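Local coordinates for conserved uncharacterized archaeal protein (Methanococcus maripaludis S2, PDB 2QZG) that is of unknown function, belongs to the UPF0147 family and folds into a four-helix bundle that pairs with a second copy of itself, at residues K17-M22 and S87-I92; E24-D29 and I76-Q81; P33-A38 and D66-D71; K44-N49 and A59-Y64. One frame throughout, in Å; residues are numbered along the deposited sequence.

Interaction 1: K17-M22 and S87-I92; sequences KNISSM and SELETI
Ile-19 and, one turn later, Met-22 carry the side of helix 12-27 that faces the last turn of helix 76-90 and the residues after it. Ile-19 comes first and does most of the work. With CG1 beside the backbone N (chi1 -70°) and the chain extended beyond it, its CD1 methyl is pushed out between three residues of the other segment. It lies over the backbone at Leu-89 N (3.8 Å), and reaches Leu-89 CD2 at 4.1 Å and Ile-92 CD1 at 4.0 Å. The second branch, CG2, touches the Leu-89 isobutyl group, while CG1 runs alongside Glu-88 in the opposite direction, 3.9 Å from Glu-88 CB. Replacing Ile-19 by alanine is likely to open a gap between Leu-89 and Ile-92, each losing its contact with the CD1 methyl. Met-22, a selenomethionine, brings its SE to 3.5 Å from Glu-88 OE2, but the modelled place of its methyl is doubtful. Near the end of the helix, Thr-91 OG1 gives a hydrogen bond of 2.6 Å to Glu-88 O, which also receives Thr-91 N. Around this pair, Leu-47 packs on Ile-19 and Leu-89, Ile-62 of helix 54-68 covers Leu-89, and Trp-83 of the second subunit packs on Glu-88 and hydrogen-bonds Thr-91 OG1.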
loop_
_atom_site.group_PDB
_atom_site.type_symbol
_atom_site.label_atom_id
_atom_site.label_comp_id
_atom_site.label_asym_id
_atom_site.label_seq_id
_atom_site.Cartn_x
_atom_site.Cartn_y
_atom_site.Cartn_z
ATOM N N LYS C 17 -11.371 -6.010 -2.678
ATOM C CA LYS C 17 -11.252 -6.189 -4.125
ATOM C C LYS C 17 -9.859 -5.796 -4.611
ATOM O O LYS C 17 -9.206 -6.531 -5.349
ATOM C CB LYS C 17 -12.312 -5.331 -4.830
ATOM C CG LYS C 17 -12.530 -5.664 -6.297
ATOM C CD LYS C 17 -12.963 -4.437 -7.115
ATOM C CE LYS C 17 -14.474 -4.295 -7.208
ATOM N NZ LYS C 17 -15.035 -4.864 -8.479
ATOM N N ASN C 18 -9.411 -4.621 -4.196
ATOM C CA ASN C 18 -8.125 -4.108 -4.627
ATOM C C ASN C 18 -6.947 -4.921 -4.099
ATOM O O ASN C 18 -5.995 -5.166 -4.830
ATOM C CB ASN C 18 -8.018 -2.621 -4.301
ATOM C CG ASN C 18 -8.584 -1.748 -5.418
ATOM O OD1 ASN C 18 -7.994 -1.660 -6.505
ATOM N ND2 ASN C 18 -9.722 -1.101 -5.162
ATOM N N ILE C 19 -7.035 -5.352 -2.838
ATOM C CA ILE C 19 -6.054 -6.267 -2.247
ATOM C C ILE C 19 -6.018 -7.631 -2.968
ATOM O O ILE C 19 -4.936 -8.119 -3.297
ATOM C CB ILE C 19 -6.265 -6.454 -0.692
ATOM C CG1 ILE C 19 -5.897 -5.180 0.075
ATOM C CG2 ILE C 19 -5.437 -7.660 -0.191
ATOM C CD1 ILE C 19 -6.467 -5.081 1.507
ATOM N N SER C 20 -7.180 -8.233 -3.232
ATOM C CA SER C 20 -7.267 -9.513 -3.945
ATOM C C SER C 20 -6.639 -9.440 -5.344
ATOM O O SER C 20 -5.929 -10.355 -5.781
ATOM C CB SER C 20 -8.736 -9.968 -4.089
ATOM O OG SER C 20 -9.406 -9.888 -2.830
ATOM N N SER C 21 -6.946 -8.352 -6.047
ATOM C CA SER C 21 -6.370 -8.061 -7.343
ATOM C C SER C 21 -4.835 -7.959 -7.279
ATOM O O SER C 21 -4.129 -8.506 -8.132
ATOM C CB SER C 21 -6.978 -6.766 -7.870
ATOM O OG SER C 21 -6.023 -6.024 -8.601
HETATM N N MSE C 22 -4.315 -7.265 -6.270
HETATM C CA MSE C 22 -2.866 -7.151 -6.117
HETATM C C MSE C 22 -2.230 -8.506 -5.838
HETATM O O MSE C 22 -1.183 -8.830 -6.394
HETATM C CB MSE C 22 -2.504 -6.146 -5.031
HETATM C CG MSE C 22 -2.500 -4.731 -5.496
HETATM SE SE MSE C 22 -2.241 -3.580 -3.926
HETATM C CE MSE C 22 -4.023 -3.694 -3.245
ATOM N N SER C 87 0.560 -3.712 4.134
ATOM C CA SER C 87 0.213 -2.369 4.619
ATOM C C SER C 87 -1.287 -2.109 4.519
ATOM O O SER C 87 -1.900 -1.599 5.438
ATOM C CB SER C 87 0.959 -1.320 3.804
ATOM O OG SER C 87 2.341 -1.518 3.969
ATOM N N GLU C 88 -1.847 -2.428 3.365
ATOM C CA GLU C 88 -3.275 -2.269 3.133
ATOM C C GLU C 88 -4.119 -3.218 3.978
ATOM O O GLU C 88 -5.117 -2.784 4.554
ATOM C CB GLU C 88 -3.584 -2.441 1.666
ATOM C CG GLU C 88 -3.002 -1.343 0.779
ATOM C CD GLU C 88 -3.139 -1.704 -0.690
ATOM O OE1 GLU C 88 -3.859 -2.667 -0.968
ATOM O OE2 GLU C 88 -2.549 -1.039 -1.566
ATOM N N LEU C 89 -3.706 -4.485 4.079
ATOM C CA LEU C 89 -4.386 -5.464 4.963
ATOM C C LEU C 89 -4.465 -4.989 6.405
ATOM O O LEU C 89 -5.456 -5.231 7.093
ATOM C CB LEU C 89 -3.710 -6.844 4.901
ATOM C CG LEU C 89 -4.103 -7.705 3.702
ATOM C CD1 LEU C 89 -3.112 -8.862 3.447
ATOM C CD2 LEU C 89 -5.525 -8.260 3.879
ATOM N N GLU C 90 -3.426 -4.294 6.845
ATOM C CA GLU C 90 -3.345 -3.789 8.211
ATOM C C GLU C 90 -4.358 -2.683 8.533
ATOM O O GLU C 90 -4.688 -2.499 9.690
ATOM C CB GLU C 90 -1.899 -3.401 8.557
ATOM C CG GLU C 90 -1.016 -4.650 8.591
ATOM C CD GLU C 90 0.418 -4.416 8.994
ATOM O OE1 GLU C 90 1.049 -3.438 8.527
ATOM O OE2 GLU C 90 0.919 -5.246 9.785
ATOM N N THR C 91 -4.854 -1.985 7.507
ATOM C CA THR C 91 -5.889 -0.946 7.624
ATOM C C THR C 91 -7.316 -1.515 7.648
ATOM O O THR C 91 -8.281 -0.786 7.871
ATOM C CB THR C 91 -5.843 0.050 6.433
ATOM O OG1 THR C 91 -6.326 -0.595 5.244
ATOM C CG2 THR C 91 -4.434 0.577 6.200
ATOM N N ILE C 92 -7.450 -2.809 7.395
ATOM C CA ILE C 92 -8.753 -3.468 7.378
ATOM C C ILE C 92 -9.257 -3.630 8.823
ATOM O O ILE C 92 -8.852 -4.550 9.536
ATOM C CB ILE C 92 -8.670 -4.840 6.628
ATOM C CG1 ILE C 92 -8.133 -4.660 5.195
ATOM C CG2 ILE C 92 -10.014 -5.573 6.637
ATOM C CD1 ILE C 92 -8.864 -3.633 4.324
#

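Interaction 2: E24-D29 and I76-Q81; sequences EEIVED and IHTRTQ
Asp-29 and His-77 form a carboxylate-histidine hydrogen bond at one end of the bundle, where the loop leaving helix 12-27 meets the first turns of helix 76-90; a water and a methyl contact complete this partly buried contact. His-77 NE2 donates to Asp-29 OD2 over 2.9 Å with an N-H...O angle of 157°. The oxygen lies in the imidazole plane and is met on its syn side, somewhat out of the carboxylate plane, and ring and carboxylate are turned 44° against each other. Asp-29 reaches across because its CG stands anti to the backbone N (chi1 -176°), and Thr-31 OG1 holds the other oxygen, OD1. Thr-78 OG1 sits 3.3 Å above one face of the imidazole, near its rim. It donates to a water at 2.6 Å, which in turn donates to Asp-29 OD2 and Gln-81 OE1. Deeper in, Ile-26 CG2 meets Thr-78 CG2 at 4.0 Å, and Ile-26 CG1 passes Gln-81 OE1 at 3.4 Å. Without the carboxylate, as with an alanine here, His-77 NE2 and the water would probably lose their shared acceptor and Thr-31 its mate. Two donors on OD2 and Thr-31 on OD1 would probably stabilise the aspartate as an anion and hold the imidazole's rotation.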
loop_
_atom_site.group_PDB
_atom_site.type_symbol
_atom_site.label_atom_id
_atom_site.label_comp_id
_atom_site.label_asym_id
_atom_site.label_seq_id
_atom_site.Cartn_x
_atom_site.Cartn_y
_atom_site.Cartn_z
ATOM N N GLU C 24 -3.514 -11.389 -6.805
ATOM C CA GLU C 24 -3.627 -12.155 -8.057
ATOM C C GLU C 24 -2.499 -11.845 -9.034
ATOM O O GLU C 24 -2.094 -12.714 -9.815
ATOM C CB GLU C 24 -4.999 -11.950 -8.701
ATOM C CG GLU C 24 -5.366 -12.944 -9.827
ATOM C CD GLU C 24 -5.191 -14.421 -9.445
ATOM O OE1 GLU C 24 -5.553 -14.810 -8.304
ATOM O OE2 GLU C 24 -4.684 -15.196 -10.288
ATOM N N GLU C 25 -1.991 -10.618 -8.973
ATOM C CA GLU C 25 -0.872 -10.175 -9.798
ATOM C C GLU C 25 0.376 -11.034 -9.543
ATOM O O GLU C 25 1.002 -11.528 -10.483
ATOM C CB GLU C 25 -0.591 -8.684 -9.556
ATOM C CG GLU C 25 0.301 -8.006 -10.608
ATOM C CD GLU C 25 0.357 -6.482 -10.441
ATOM O OE1 GLU C 25 -0.168 -5.964 -9.432
ATOM O OE2 GLU C 25 0.923 -5.800 -11.324
ATOM N N ILE C 26 0.717 -11.225 -8.270
ATOM C CA ILE C 26 1.822 -12.108 -7.863
ATOM C C ILE C 26 1.556 -13.575 -8.231
ATOM O O ILE C 26 2.474 -14.297 -8.644
ATOM C CB ILE C 26 2.026 -12.055 -6.347
ATOM C CG1 ILE C 26 2.348 -10.608 -5.883
ATOM C CG2 ILE C 26 3.077 -13.077 -5.912
ATOM C CD1 ILE C 26 2.389 -10.450 -4.360
ATOM N N VAL C 27 0.313 -14.012 -8.044
ATOM C CA VAL C 27 -0.101 -15.385 -8.363
ATOM C C VAL C 27 0.181 -15.702 -9.829
ATOM O O VAL C 27 0.703 -16.770 -10.144
ATOM C CB VAL C 27 -1.587 -15.665 -7.972
ATOM C CG1 VAL C 27 -2.097 -17.030 -8.517
ATOM C CG2 VAL C 27 -1.756 -15.638 -6.455
ATOM N N GLU C 28 -0.152 -14.772 -10.718
ATOM C CA GLU C 28 0.020 -14.998 -12.156
ATOM C C GLU C 28 1.425 -14.640 -12.655
ATOM O O GLU C 28 1.706 -14.763 -13.842
ATOM C CB GLU C 28 -1.061 -14.238 -12.939
ATOM C CG GLU C 28 -2.481 -14.669 -12.548
ATOM C CD GLU C 28 -3.606 -13.965 -13.304
ATOM O OE1 GLU C 28 -3.367 -13.458 -14.426
ATOM O OE2 GLU C 28 -4.750 -13.943 -12.770
ATOM N N ASP C 29 2.302 -14.209 -11.745
ATOM C CA ASP C 29 3.628 -13.707 -12.097
ATOM C C ASP C 29 4.633 -14.856 -12.194
ATOM O O ASP C 29 5.022 -15.441 -11.191
ATOM C CB ASP C 29 4.072 -12.646 -11.071
ATOM C CG ASP C 29 5.396 -11.995 -11.412
ATOM O OD1 ASP C 29 6.170 -12.502 -12.269
ATOM O OD2 ASP C 29 5.680 -10.957 -10.789
ATOM N N ILE C 76 12.988 -8.833 -5.653
ATOM C CA ILE C 76 12.832 -7.470 -5.128
ATOM C C ILE C 76 11.434 -6.905 -5.415
ATOM O O ILE C 76 10.758 -6.431 -4.488
ATOM C CB ILE C 76 13.960 -6.509 -5.629
ATOM C CG1 ILE C 76 15.317 -6.992 -5.111
ATOM C CG2 ILE C 76 13.670 -5.065 -5.188
ATOM C CD1 ILE C 76 16.541 -6.119 -5.488
ATOM N N HIS C 77 10.990 -7.006 -6.676
ATOM C CA HIS C 77 9.705 -6.454 -7.098
ATOM C C HIS C 77 8.540 -7.051 -6.316
ATOM O O HIS C 77 7.630 -6.342 -5.890
ATOM C CB HIS C 77 9.504 -6.569 -8.625
ATOM C CG HIS C 77 9.120 -7.936 -9.113
ATOM N ND1 HIS C 77 10.025 -8.966 -9.233
ATOM C CD2 HIS C 77 7.932 -8.431 -9.552
ATOM C CE1 HIS C 77 9.412 -10.042 -9.701
ATOM N NE2 HIS C 77 8.145 -9.742 -9.914
ATOM N N THR C 78 8.582 -8.360 -6.113
ATOM C CA THR C 78 7.578 -9.025 -5.320
ATOM C C THR C 78 7.592 -8.543 -3.868
ATOM O O THR C 78 6.543 -8.321 -3.283
ATOM C CB THR C 78 7.761 -10.532 -5.392
ATOM O OG1 THR C 78 7.968 -10.897 -6.760
ATOM C CG2 THR C 78 6.506 -11.252 -4.871
ATOM N N ARG C 79 8.780 -8.380 -3.292
ATOM C CA ARG C 79 8.886 -7.952 -1.908
ATOM C C ARG C 79 8.138 -6.621 -1.696
ATOM O O ARG C 79 7.437 -6.453 -0.691
ATOM C CB ARG C 79 10.354 -7.846 -1.506
ATOM C CG ARG C 79 10.571 -7.640 -0.021
ATOM C CD ARG C 79 12.057 -7.581 0.319
ATOM N NE ARG C 79 12.744 -8.843 0.036
ATOM C CZ ARG C 79 12.608 -9.954 0.761
ATOM N NH1 ARG C 79 11.798 -9.968 1.820
ATOM N NH2 ARG C 79 13.283 -11.054 0.428
ATOM N N THR C 80 8.289 -5.703 -2.657
ATOM C CA THR C 80 7.613 -4.396 -2.655
ATOM C C THR C 80 6.104 -4.526 -2.789
ATOM O O THR C 80 5.349 -3.833 -2.090
ATOM C CB THR C 80 8.189 -3.434 -3.751
ATOM O OG1 THR C 80 9.496 -3.011 -3.360
ATOM C CG2 THR C 80 7.322 -2.157 -3.914
ATOM N N GLN C 81 5.672 -5.413 -3.679
ATOM C CA GLN C 81 4.251 -5.671 -3.865
ATOM C C GLN C 81 3.656 -6.197 -2.574
ATOM O O GLN C 81 2.595 -5.751 -2.170
ATOM C CB GLN C 81 3.992 -6.647 -5.036
ATOM C CG GLN C 81 4.237 -6.008 -6.407
ATOM C CD GLN C 81 4.307 -7.022 -7.548
ATOM O OE1 GLN C 81 4.240 -8.220 -7.336
ATOM N NE2 GLN C 81 4.485 -6.523 -8.769
HETATM O O HOH W 1 5.571 -10.762 -7.850
#

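Interaction 3: P33-A38 and D66-D71; sequences PRNIRA and DDISED
The Asn-35 amide and the Asp-71 carboxylate meet from opposite directions with their planes 46° apart. Asn-35 ND2 donates to Asp-71 OD2 at 2.9 Å with a bent N-H...O angle of 142°. The acceptor lies close to the amide plane, whereas the nitrogen approaches OD2 from above the carboxylate, well out of its plane. Asn-35 CG lies between its backbone N and carbonyl carbon (chi1 71°), which swings the amide across to the turn at the end of helix 54-68. That turn, type I from Ile-68 to Asp-71, brings the aspartate round beside Ile-68. The apolar half of the contact is Ile-36 against Ile-68, CG1 to CG1 at 3.6 Å. Ile-68 CD1 then lies 3.6 Å from Asn-35 ND2 and equally near Asn-35 O, and Ile-36 CD1 comes within 3.8 Å of Asp-71 OD1. Met-74 packs on both isoleucines from the loop before helix 76-90, and Asp-71 OD1 accepts a weak hydrogen bond from Asn-73 N. The contact thus joins the first turn of helix 34-46 to the end of helix 54-68, setting one polar bond at the rim of an isoleucine pair. Since the donor is a neutral amide, the bond would probably leave the Asp-71 charge largely uncompensated by Asn-35.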
loop_
_atom_site.group_PDB
_atom_site.type_symbol
_atom_site.label_atom_id
_atom_site.label_comp_id
_atom_site.label_asym_id
_atom_site.label_seq_id
_atom_site.Cartn_x
_atom_site.Cartn_y
_atom_site.Cartn_z
ATOM N N PRO C 33 9.080 -17.622 -7.607
ATOM C CA PRO C 33 9.044 -19.017 -7.159
ATOM C C PRO C 33 7.611 -19.501 -6.886
ATOM O O PRO C 33 6.780 -18.763 -6.336
ATOM C CB PRO C 33 9.861 -18.986 -5.870
ATOM C CG PRO C 33 10.854 -17.894 -6.095
ATOM C CD PRO C 33 10.133 -16.851 -6.916
ATOM N N ARG C 34 7.334 -20.731 -7.277
ATOM C CA ARG C 34 6.005 -21.285 -7.144
ATOM C C ARG C 34 5.506 -21.270 -5.699
ATOM O O ARG C 34 4.324 -21.076 -5.474
ATOM C CB ARG C 34 5.929 -22.687 -7.782
ATOM C CG ARG C 34 6.111 -22.621 -9.285
ATOM C CD ARG C 34 5.771 -23.882 -9.983
ATOM N NE ARG C 34 4.358 -23.957 -10.325
ATOM C CZ ARG C 34 3.856 -23.661 -11.518
ATOM N NH1 ARG C 34 4.650 -23.266 -12.512
ATOM N NH2 ARG C 34 2.552 -23.755 -11.703
ATOM N N ASN C 35 6.395 -21.448 -4.727
ATOM C CA ASN C 35 5.981 -21.422 -3.323
ATOM C C ASN C 35 5.486 -20.039 -2.844
ATOM O O ASN C 35 4.632 -19.945 -1.971
ATOM C CB ASN C 35 7.084 -21.958 -2.409
ATOM C CG ASN C 35 8.265 -21.018 -2.303
ATOM O OD1 ASN C 35 8.850 -20.621 -3.314
ATOM N ND2 ASN C 35 8.623 -20.652 -1.072
ATOM N N ILE C 36 6.007 -18.980 -3.445
ATOM C CA ILE C 36 5.648 -17.617 -3.063
ATOM C C ILE C 36 4.342 -17.205 -3.752
ATOM O O ILE C 36 3.489 -16.544 -3.151
ATOM C CB ILE C 36 6.788 -16.617 -3.363
ATOM C CG1 ILE C 36 7.989 -16.905 -2.467
ATOM C CG2 ILE C 36 6.317 -15.170 -3.169
ATOM C CD1 ILE C 36 9.326 -16.423 -3.034
ATOM N N ARG C 37 4.223 -17.565 -5.018
ATOM C CA ARG C 37 2.969 -17.506 -5.754
ATOM C C ARG C 37 1.826 -18.288 -5.063
ATOM O O ARG C 37 0.679 -17.824 -5.042
ATOM C CB ARG C 37 3.186 -18.054 -7.167
ATOM C CG ARG C 37 4.201 -17.275 -8.015
ATOM C CD ARG C 37 4.525 -18.023 -9.334
ATOM N NE ARG C 37 3.350 -18.121 -10.192
ATOM C CZ ARG C 37 3.273 -18.781 -11.346
ATOM N NH1 ARG C 37 4.310 -19.450 -11.844
ATOM N NH2 ARG C 37 2.130 -18.767 -12.007
ATOM N N ALA C 38 2.126 -19.488 -4.547
ATOM C CA ALA C 38 1.126 -20.266 -3.791
ATOM C C ALA C 38 0.742 -19.571 -2.479
ATOM O O ALA C 38 -0.440 -19.539 -2.117
ATOM C CB ALA C 38 1.602 -21.689 -3.535
ATOM N N ASP C 66 3.739 -12.890 5.650
ATOM C CA ASP C 66 4.871 -12.705 6.584
ATOM C C ASP C 66 5.727 -13.959 6.684
ATOM O O ASP C 66 6.941 -13.869 6.781
ATOM C CB ASP C 66 4.390 -12.319 7.983
ATOM C CG ASP C 66 4.036 -10.854 8.104
ATOM O OD1 ASP C 66 4.169 -10.088 7.119
ATOM O OD2 ASP C 66 3.621 -10.454 9.212
ATOM N N ASP C 67 5.086 -15.127 6.669
ATOM C CA ASP C 67 5.800 -16.405 6.713
ATOM C C ASP C 67 6.678 -16.607 5.480
ATOM O O ASP C 67 7.757 -17.184 5.569
ATOM C CB ASP C 67 4.815 -17.583 6.826
ATOM C CG ASP C 67 4.140 -17.674 8.197
ATOM O OD1 ASP C 67 4.229 -16.709 9.015
ATOM O OD2 ASP C 67 3.502 -18.727 8.440
ATOM N N ILE C 68 6.199 -16.149 4.330
ATOM C CA ILE C 68 6.907 -16.349 3.063
ATOM C C ILE C 68 7.942 -15.247 2.812
ATOM O O ILE C 68 8.778 -15.359 1.920
ATOM C CB ILE C 68 5.911 -16.499 1.869
ATOM C CG1 ILE C 68 6.489 -17.414 0.788
ATOM C CG2 ILE C 68 5.474 -15.138 1.311
ATOM C CD1 ILE C 68 6.317 -18.902 1.071
ATOM N N SER C 69 7.886 -14.200 3.633
ATOM C CA SER C 69 8.763 -13.037 3.525
ATOM C C SER C 69 10.188 -13.372 3.900
ATOM O O SER C 69 11.114 -12.663 3.513
ATOM C CB SER C 69 8.257 -11.903 4.430
ATOM O OG SER C 69 8.708 -12.075 5.777
ATOM N N GLU C 70 10.353 -14.448 4.663
ATOM C CA GLU C 70 11.662 -14.872 5.138
ATOM C C GLU C 70 12.343 -15.820 4.135
ATOM O O GLU C 70 13.447 -16.318 4.376
ATOM C CB GLU C 70 11.535 -15.512 6.523
ATOM C CG GLU C 70 12.728 -15.240 7.456
ATOM C CD GLU C 70 12.725 -13.831 8.041
ATOM O OE1 GLU C 70 11.632 -13.227 8.174
ATOM O OE2 GLU C 70 13.817 -13.328 8.374
ATOM N N ASP C 71 11.661 -16.048 3.009
ATOM C CA ASP C 71 12.178 -16.842 1.897
ATOM C C ASP C 71 13.335 -16.087 1.233
ATOM O O ASP C 71 13.157 -14.956 0.779
ATOM C CB ASP C 71 11.062 -17.107 0.879
ATOM C CG ASP C 71 11.287 -18.367 0.067
ATOM O OD1 ASP C 71 11.964 -18.293 -0.982
ATOM O OD2 ASP C 71 10.761 -19.429 0.465
#

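Interaction 4: K44-N49 and A59-Y64; sequences KNALHN and ATAIQY
Ala-46 and Ala-61 bring the two backbones together, with CA atoms only 5.5 Å apart. Segment 44-49 leaves its helix through a type I turn from Ala-46 to Asn-49, while 59-64 is helical throughout. Small side chains make this closeness possible. The Ala-46 methyl points at helix 54-68 and touches Thr-60 CG2 at 3.8 Å, Ala-61 CB at 4.2 Å and, at the edge of the phenol ring, Tyr-64 CE2 at 4.2 Å. Thr-60 holds OG1 beside its backbone N (chi1 -54°), which leaves CG2 facing Ala-46, while the hydroxyl bonds Val-56 O within its own helix. Leu-47 adds a second layer, its CD2 4.0 Å from Ala-61 CB. Near the end of the helix, the His-48 ring turns back toward the preceding helical residues: ND1 donates to Lys-44 O at 3.0 Å and 155°, the oxygen lying in the ring plane. No hydrogen bond crosses between the two segments. The pair joins consecutive antiparallel helices, 34-46 and 54-68, near the loop connecting them. Leu-89 of helix 76-90 packs on Ala-61, Ser-20 of helix 12-27 touches Leu-47 and His-48, and Ala-43 packs on Ala-61 and Tyr-64.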
loop_
_atom_site.group_PDB
_atom_site.type_symbol
_atom_site.label_atom_id
_atom_site.label_comp_id
_atom_site.label_asym_id
_atom_site.label_seq_id
_atom_site.Cartn_x
_atom_site.Cartn_y
_atom_site.Cartn_z
ATOM N N LYS C 44 -4.908 -14.757 -0.489
ATOM C CA LYS C 44 -6.099 -14.310 -1.193
ATOM C C LYS C 44 -7.350 -15.112 -0.794
ATOM O O LYS C 44 -8.417 -14.532 -0.569
ATOM C CB LYS C 44 -5.848 -14.353 -2.703
ATOM C CG LYS C 44 -6.940 -13.697 -3.517
ATOM C CD LYS C 44 -6.712 -13.870 -5.017
ATOM C CE LYS C 44 -8.036 -14.146 -5.694
ATOM N NZ LYS C 44 -7.974 -14.357 -7.171
ATOM N N ASN C 45 -7.222 -16.439 -0.702
ATOM C CA ASN C 45 -8.344 -17.264 -0.273
ATOM C C ASN C 45 -8.685 -17.099 1.207
ATOM O O ASN C 45 -9.830 -17.252 1.585
ATOM C CB ASN C 45 -8.098 -18.742 -0.606
ATOM C CG ASN C 45 -8.055 -18.998 -2.096
ATOM O OD1 ASN C 45 -8.864 -18.471 -2.848
ATOM N ND2 ASN C 45 -7.112 -19.816 -2.526
ATOM N N ALA C 46 -7.681 -16.814 2.031
ATOM C CA ALA C 46 -7.894 -16.484 3.453
ATOM C C ALA C 46 -8.864 -15.311 3.641
ATOM O O ALA C 46 -9.658 -15.304 4.581
ATOM C CB ALA C 46 -6.556 -16.190 4.145
ATOM N N LEU C 47 -8.804 -14.336 2.734
ATOM C CA LEU C 47 -9.680 -13.146 2.772
ATOM C C LEU C 47 -11.144 -13.435 2.529
ATOM O O LEU C 47 -11.996 -12.627 2.886
ATOM C CB LEU C 47 -9.240 -12.100 1.751
ATOM C CG LEU C 47 -7.942 -11.369 2.013
ATOM C CD1 LEU C 47 -7.636 -10.437 0.853
ATOM C CD2 LEU C 47 -8.038 -10.594 3.329
ATOM N N HIS C 48 -11.423 -14.567 1.895
ATOM C CA HIS C 48 -12.774 -14.967 1.572
ATOM C C HIS C 48 -13.227 -16.144 2.433
ATOM O O HIS C 48 -14.191 -16.829 2.107
ATOM C CB HIS C 48 -12.860 -15.292 0.073
ATOM C CG HIS C 48 -12.525 -14.123 -0.802
ATOM N ND1 HIS C 48 -11.229 -13.760 -1.098
ATOM C CD2 HIS C 48 -13.320 -13.208 -1.411
ATOM C CE1 HIS C 48 -11.240 -12.685 -1.866
ATOM N NE2 HIS C 48 -12.497 -12.327 -2.066
ATOM N N ASN C 49 -12.527 -16.383 3.536
ATOM C CA ASN C 49 -12.960 -17.398 4.475
ATOM C C ASN C 49 -14.070 -16.804 5.323
ATOM O O ASN C 49 -13.802 -16.213 6.367
ATOM C CB ASN C 49 -11.793 -17.911 5.336
ATOM C CG ASN C 49 -12.196 -19.077 6.238
ATOM O OD1 ASN C 49 -13.317 -19.564 6.167
ATOM N ND2 ASN C 49 -11.276 -19.521 7.090
ATOM N N ALA C 59 -5.570 -10.887 9.157
ATOM C CA ALA C 59 -4.415 -11.370 9.897
ATOM C C ALA C 59 -3.896 -12.693 9.352
ATOM O O ALA C 59 -2.689 -12.906 9.293
ATOM C CB ALA C 59 -4.781 -11.532 11.343
ATOM N N THR C 60 -4.815 -13.590 9.015
ATOM C CA THR C 60 -4.471 -14.879 8.412
ATOM C C THR C 60 -3.760 -14.649 7.070
ATOM O O THR C 60 -2.756 -15.307 6.780
ATOM C CB THR C 60 -5.720 -15.729 8.200
ATOM O OG1 THR C 60 -6.420 -15.831 9.452
ATOM C CG2 THR C 60 -5.369 -17.146 7.674
ATOM N N ALA C 61 -4.291 -13.725 6.268
ATOM C CA ALA C 61 -3.674 -13.371 4.993
ATOM C C ALA C 61 -2.296 -12.739 5.209
ATOM O O ALA C 61 -1.339 -13.067 4.501
ATOM C CB ALA C 61 -4.568 -12.445 4.236
ATOM N N ILE C 62 -2.194 -11.850 6.201
ATOM C CA ILE C 62 -0.918 -11.235 6.541
ATOM C C ILE C 62 0.066 -12.313 6.939
ATOM O O ILE C 62 1.223 -12.264 6.531
ATOM C CB ILE C 62 -1.041 -10.185 7.673
ATOM C CG1 ILE C 62 -1.761 -8.935 7.162
ATOM C CG2 ILE C 62 0.326 -9.839 8.238
ATOM C CD1 ILE C 62 -2.213 -7.980 8.287
ATOM N N GLN C 63 -0.409 -13.279 7.728
ATOM C CA GLN C 63 0.431 -14.356 8.245
ATOM C C GLN C 63 1.056 -15.169 7.123
ATOM O O GLN C 63 2.252 -15.430 7.155
ATOM C CB GLN C 63 -0.363 -15.275 9.175
ATOM C CG GLN C 63 0.491 -16.204 10.000
ATOM C CD GLN C 63 0.838 -15.626 11.359
ATOM O OE1 GLN C 63 -0.012 -15.582 12.263
ATOM N NE2 GLN C 63 2.094 -15.208 11.531
ATOM N N TYR C 64 0.249 -15.569 6.140
ATOM C CA TYR C 64 0.766 -16.256 4.942
ATOM C C TYR C 64 1.909 -15.486 4.286
ATOM O O TYR C 64 2.917 -16.061 3.912
ATOM C CB TYR C 64 -0.338 -16.489 3.902
ATOM C CG TYR C 64 -1.184 -17.715 4.160
ATOM C CD1 TYR C 64 -0.635 -19.002 4.077
ATOM C CD2 TYR C 64 -2.535 -17.595 4.489
ATOM C CE1 TYR C 64 -1.422 -20.147 4.318
ATOM C CE2 TYR C 64 -3.328 -18.733 4.735
ATOM C CZ TYR C 64 -2.765 -19.999 4.647
ATOM O OH TYR C 64 -3.547 -21.117 4.889
#

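In the fold
Interactions 1 and 2 lie along the same pair, helices 12-27 and 76-90, and interactions 3 and 4 along helices 34-46 and 54-68, so each pair is held at two places along its length. Interactions 1 and 4 are the buried ones, mostly apolar; their centres are 10 Å apart and they touch through Leu-89 and Leu-47. Interactions 2 and 3 are partly buried, at the other end of the bundle, and each sets a polar bond beside isoleucine packing. These two meet where Val-27 O probably takes a hydrogen bond from Arg-37 NE. A salt bridge, Glu-24 to Lys-44, ties interactions 2 and 4. Only interactions 1 and 2 reach the second subunit.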